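PDB 4UT1: flagellar hook-associated protein from Burkholderia pseudomallei, which probably plays a structural role in the bacterial flagellum as FlgK, the junction protein that joins the hook to the filament. Local coordinates for residues A[81-86]-A[213-218]; A[378-383]-A[410-415]. All coordinates share one frame; numbering follows the deposited sequence.

Contact 1: A[81-86]-A[213-218]; sequences QLNAAQ and KLSQLA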
# COMPACT_ATOMS: atom_id res chain seq x y z
N GLN A 81 29.69 1.53 -29.46
CA GLN A 81 30.18 1.63 -28.09
C GLN A 81 29.76 2.97 -27.48
O GLN A 81 29.25 3.02 -26.36
CB GLN A 81 31.70 1.45 -28.04
CG GLN A 81 32.13 -0.03 -27.99
CD GLN A 81 33.63 -0.23 -27.79
OE1 GLN A 81 34.46 0.46 -28.39
NE2 GLN A 81 33.99 -1.19 -26.94
N LEU A 82 29.96 4.05 -28.22
CA LEU A 82 29.52 5.36 -27.76
C LEU A 82 28.00 5.38 -27.59
O LEU A 82 27.49 5.93 -26.61
CB LEU A 82 29.95 6.47 -28.72
CG LEU A 82 29.35 7.84 -28.41
CD1 LEU A 82 29.75 8.32 -27.01
CD2 LEU A 82 29.71 8.88 -29.46
N ASN A 83 27.29 4.79 -28.55
CA ASN A 83 25.83 4.72 -28.48
C ASN A 83 25.33 4.07 -27.20
O ASN A 83 24.42 4.58 -26.56
CB ASN A 83 25.26 3.97 -29.68
CG ASN A 83 25.45 4.71 -30.98
OD1 ASN A 83 25.56 5.94 -30.99
ND2 ASN A 83 25.48 3.98 -32.09
N ALA A 84 25.92 2.93 -26.85
CA ALA A 84 25.50 2.20 -25.66
C ALA A 84 25.81 3.00 -24.40
O ALA A 84 24.99 3.08 -23.48
CB ALA A 84 26.18 0.84 -25.60
N ALA A 85 27.00 3.58 -24.34
CA ALA A 85 27.41 4.36 -23.18
C ALA A 85 26.52 5.59 -23.05
O ALA A 85 26.03 5.91 -21.97
CB ALA A 85 28.88 4.75 -23.30
N GLN A 86 26.32 6.28 -24.17
CA GLN A 86 25.47 7.46 -24.18
C GLN A 86 24.06 7.13 -23.70
O GLN A 86 23.49 7.86 -22.90
CB GLN A 86 25.42 8.08 -25.59
CG GLN A 86 24.44 9.24 -25.68
CD GLN A 86 24.90 10.46 -24.91
OE1 GLN A 86 24.42 10.73 -23.80
NE2 GLN A 86 25.83 11.21 -25.49
N LYS A 213 21.83 11.91 -31.17
CA LYS A 213 20.63 12.47 -30.58
C LYS A 213 19.63 11.37 -30.25
O LYS A 213 19.07 11.34 -29.16
CB LYS A 213 20.00 13.51 -31.51
CG LYS A 213 20.94 14.66 -31.90
CD LYS A 213 21.63 15.30 -30.70
CE LYS A 213 20.67 16.12 -29.86
NZ LYS A 213 21.39 16.94 -28.83
N LEU A 214 19.42 10.45 -31.19
CA LEU A 214 18.49 9.34 -30.98
C LEU A 214 18.85 8.45 -29.77
O LEU A 214 17.97 8.06 -28.99
CB LEU A 214 18.43 8.48 -32.26
CG LEU A 214 17.62 7.18 -32.19
CD1 LEU A 214 16.17 7.46 -31.79
CD2 LEU A 214 17.67 6.45 -33.53
N SER A 215 20.13 8.14 -29.59
CA SER A 215 20.53 7.25 -28.50
C SER A 215 20.33 7.91 -27.13
O SER A 215 20.28 7.21 -26.12
CB SER A 215 21.99 6.82 -28.67
OG SER A 215 22.87 7.93 -28.55
N GLN A 216 20.21 9.23 -27.10
CA GLN A 216 19.90 9.92 -25.84
C GLN A 216 18.43 9.75 -25.48
O GLN A 216 18.02 9.99 -24.33
CB GLN A 216 20.25 11.41 -25.94
CG GLN A 216 21.73 11.69 -26.13
CD GLN A 216 22.00 13.15 -26.45
OE1 GLN A 216 21.19 14.02 -26.14
NE2 GLN A 216 23.13 13.42 -27.09
N LEU A 217 17.62 9.31 -26.44
CA LEU A 217 16.20 9.15 -26.22
C LEU A 217 15.82 7.69 -25.98
O LEU A 217 14.86 7.40 -25.25
CB LEU A 217 15.40 9.72 -27.40
CG LEU A 217 15.70 11.17 -27.77
CD1 LEU A 217 15.07 11.48 -29.13
CD2 LEU A 217 15.22 12.15 -26.70
N ALA A 218 16.58 6.78 -26.58
CA ALA A 218 16.28 5.36 -26.47
C ALA A 218 17.51 4.53 -26.78
O ALA A 218 18.39 4.96 -27.52
CB ALA A 218 15.12 4.97 -27.40
O HOH W 1 25.71 8.24 -29.24
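Gln-86 lies against Ser-215 and Gln-216 where two helices of the long FlgK helical bundle meet, helix 80-106 beside the C-terminal part of helix 201-215. Its CG rests 3.5 Å from Ser-215 OG, and its CD is 3.6 Å from Gln-216 CG. A bend at chi2 (69°) swings the amide of Gln-86 over the aliphatic CG of Gln-216. The amide planes are turned 49° from each other, and the groups make no mutual hydrogen bond; both residues are partly exposed, which suits their polar ends. Deeper in, a small serine lets the backbones draw close, with 5.9 Å between the CA atoms of Asn-83 and Ser-215. A water donates to Asn-83 OD1 and to Ser-215 OG, both at 2.9 Å, spanning a gap of 4.1 Å between those two oxygens. In the second shell, a chi1 of 65° turns Ser-215 OG back along its own helix, where it hydrogen-bonds to Ser-212 O while also accepting from the water. Val-220 and Val-222 of the adjoining strand pack on Ser-215 and Asn-83 respectively. Finally, Thr-87 OG1, on the next residue of helix 80-106, hydrogen-bonds to the backbone Ser-215 O.

Contact 2: A[378-383]-A[410-415]; sequences AKYTLT and LSLSST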
# COMPACT_ATOMS: atom_id res chain seq x y z
N ALA A 378 -5.85 -23.17 -15.61
CA ALA A 378 -5.88 -24.14 -14.53
C ALA A 378 -5.71 -23.47 -13.16
O ALA A 378 -6.36 -23.87 -12.19
CB ALA A 378 -4.82 -25.21 -14.73
N LYS A 379 -4.85 -22.46 -13.07
CA LYS A 379 -4.63 -21.80 -11.79
C LYS A 379 -4.51 -20.29 -11.95
O LYS A 379 -4.29 -19.78 -13.06
CB LYS A 379 -3.38 -22.33 -11.09
CG LYS A 379 -2.10 -21.95 -11.80
CD LYS A 379 -0.85 -22.41 -11.09
CE LYS A 379 0.35 -22.26 -12.04
NZ LYS A 379 1.68 -22.43 -11.39
N TYR A 380 -4.66 -19.61 -10.83
CA TYR A 380 -4.46 -18.18 -10.73
C TYR A 380 -3.10 -17.92 -10.14
O TYR A 380 -2.70 -18.57 -9.18
CB TYR A 380 -5.53 -17.54 -9.85
CG TYR A 380 -6.94 -17.73 -10.33
CD1 TYR A 380 -7.64 -18.92 -10.09
CD2 TYR A 380 -7.59 -16.73 -11.03
CE1 TYR A 380 -8.94 -19.10 -10.55
CE2 TYR A 380 -8.88 -16.89 -11.48
CZ TYR A 380 -9.56 -18.08 -11.23
OH TYR A 380 -10.86 -18.22 -11.69
N THR A 381 -2.39 -16.94 -10.67
CA THR A 381 -1.13 -16.55 -10.09
C THR A 381 -1.17 -15.06 -9.77
O THR A 381 -1.66 -14.29 -10.58
CB THR A 381 0.04 -16.85 -11.03
OG1 THR A 381 0.03 -18.24 -11.38
CG2 THR A 381 1.37 -16.50 -10.38
N LEU A 382 -0.68 -14.69 -8.60
CA LEU A 382 -0.50 -13.29 -8.23
C LEU A 382 0.97 -12.95 -8.37
O LEU A 382 1.81 -13.55 -7.70
CB LEU A 382 -0.99 -13.02 -6.80
CG LEU A 382 -1.11 -11.53 -6.43
CD1 LEU A 382 -2.35 -10.94 -7.07
CD2 LEU A 382 -1.14 -11.34 -4.92
N THR A 383 1.27 -11.99 -9.23
CA THR A 383 2.64 -11.56 -9.45
C THR A 383 2.84 -10.11 -9.01
O THR A 383 1.99 -9.25 -9.26
CB THR A 383 3.02 -11.69 -10.93
OG1 THR A 383 2.78 -13.05 -11.35
CG2 THR A 383 4.47 -11.35 -11.14
N LEU A 410 -9.52 -12.23 -3.17
CA LEU A 410 -9.77 -11.98 -4.59
C LEU A 410 -11.03 -12.71 -5.04
O LEU A 410 -11.14 -13.93 -4.90
CB LEU A 410 -8.56 -12.40 -5.42
CG LEU A 410 -7.25 -11.69 -5.07
CD1 LEU A 410 -6.19 -12.69 -4.62
CD2 LEU A 410 -6.75 -10.88 -6.27
N SER A 411 -11.98 -11.94 -5.56
CA SER A 411 -13.25 -12.51 -5.98
C SER A 411 -13.59 -12.19 -7.43
O SER A 411 -13.63 -11.03 -7.84
CB SER A 411 -14.36 -12.01 -5.06
OG SER A 411 -14.14 -12.55 -3.77
N LEU A 412 -13.83 -13.24 -8.21
CA LEU A 412 -14.14 -13.11 -9.63
C LEU A 412 -15.59 -13.45 -9.91
O LEU A 412 -16.17 -14.29 -9.24
CB LEU A 412 -13.22 -14.00 -10.45
CG LEU A 412 -11.74 -13.61 -10.39
CD1 LEU A 412 -10.90 -14.81 -10.04
CD2 LEU A 412 -11.29 -12.98 -11.71
N SER A 413 -16.19 -12.78 -10.89
CA SER A 413 -17.59 -13.03 -11.23
C SER A 413 -17.76 -14.34 -12.00
O SER A 413 -18.85 -14.90 -12.08
CB SER A 413 -18.14 -11.87 -12.05
OG SER A 413 -17.48 -11.78 -13.29
N SER A 414 -16.66 -14.82 -12.57
CA SER A 414 -16.60 -16.11 -13.24
C SER A 414 -15.14 -16.46 -13.47
O SER A 414 -14.25 -15.65 -13.18
CB SER A 414 -17.38 -16.10 -14.56
OG SER A 414 -16.88 -15.12 -15.46
N THR A 415 -14.89 -17.66 -13.98
CA THR A 415 -13.54 -18.07 -14.35
C THR A 415 -13.13 -17.37 -15.64
O THR A 415 -13.87 -17.39 -16.62
CB THR A 415 -13.47 -19.61 -14.52
OG1 THR A 415 -13.99 -20.24 -13.35
CG2 THR A 415 -12.03 -20.06 -14.74
O HOH W 2 -11.95 -20.55 -11.30
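Tyr-380 OH and Thr-415 OG1 hold a single water between them, 2.6 Å from the phenol oxygen and 2.9 Å from the threonine oxygen. The water lies in the ring plane, at its edge. With chi1 at -53°, Thr-415 holds CG2 anti to the backbone N, 3.7 Å from Tyr-380 OH, and OG1 beside that N, facing the water. Tyrosine suits this place because its ring can fill a buried interior while its hydroxyl is linked through the water to Thr-415 in the loop after strand 408-412. Leu-412 comes from the opposite direction and lays CD1 obliquely against the ring, 3.7 Å from Tyr-380 CZ; the approach to CE2 is shorter still, so the exact placing of this methyl is doubtful. Farther along, Leu-382 CD1 and Leu-410 CD2 meet more loosely, at 4.5 Å. Their CA atoms are 10.0 Å apart, spanned by side chains rather than backbone hydrogen bonds. Met-403 packs on both Tyr-380 and Leu-412, and the rings of Tyr-375 and Tyr-380 meet with their planes about 45° apart. Alternate residues of both strands thus turn apolar groups inward, as in a beta sandwich of two antiparallel sheets, here within the D2-like domain.

How the contacts relate
Along the chain, contact 1 closes before contact 2 opens. Their centres are 42 Å apart and their nearest atoms about 25 Å apart. Contact 1 belongs to the helical part of this elongated molecule, its centre about 36 Å from the centre of the chain; contact 2, centred about 21 Å from it, joins the facing sheets of a beta domain. One is therefore a seam between helices, partly buried and polar, the other a buried and largely apolar core. Each nevertheless includes one water linking two side-chain oxygens. A 1,2-ethanediol lies about 4 Å from the side chain of Gln-86 and another about 6 Å from that of Leu-410, both probably from the crystallisation liquor.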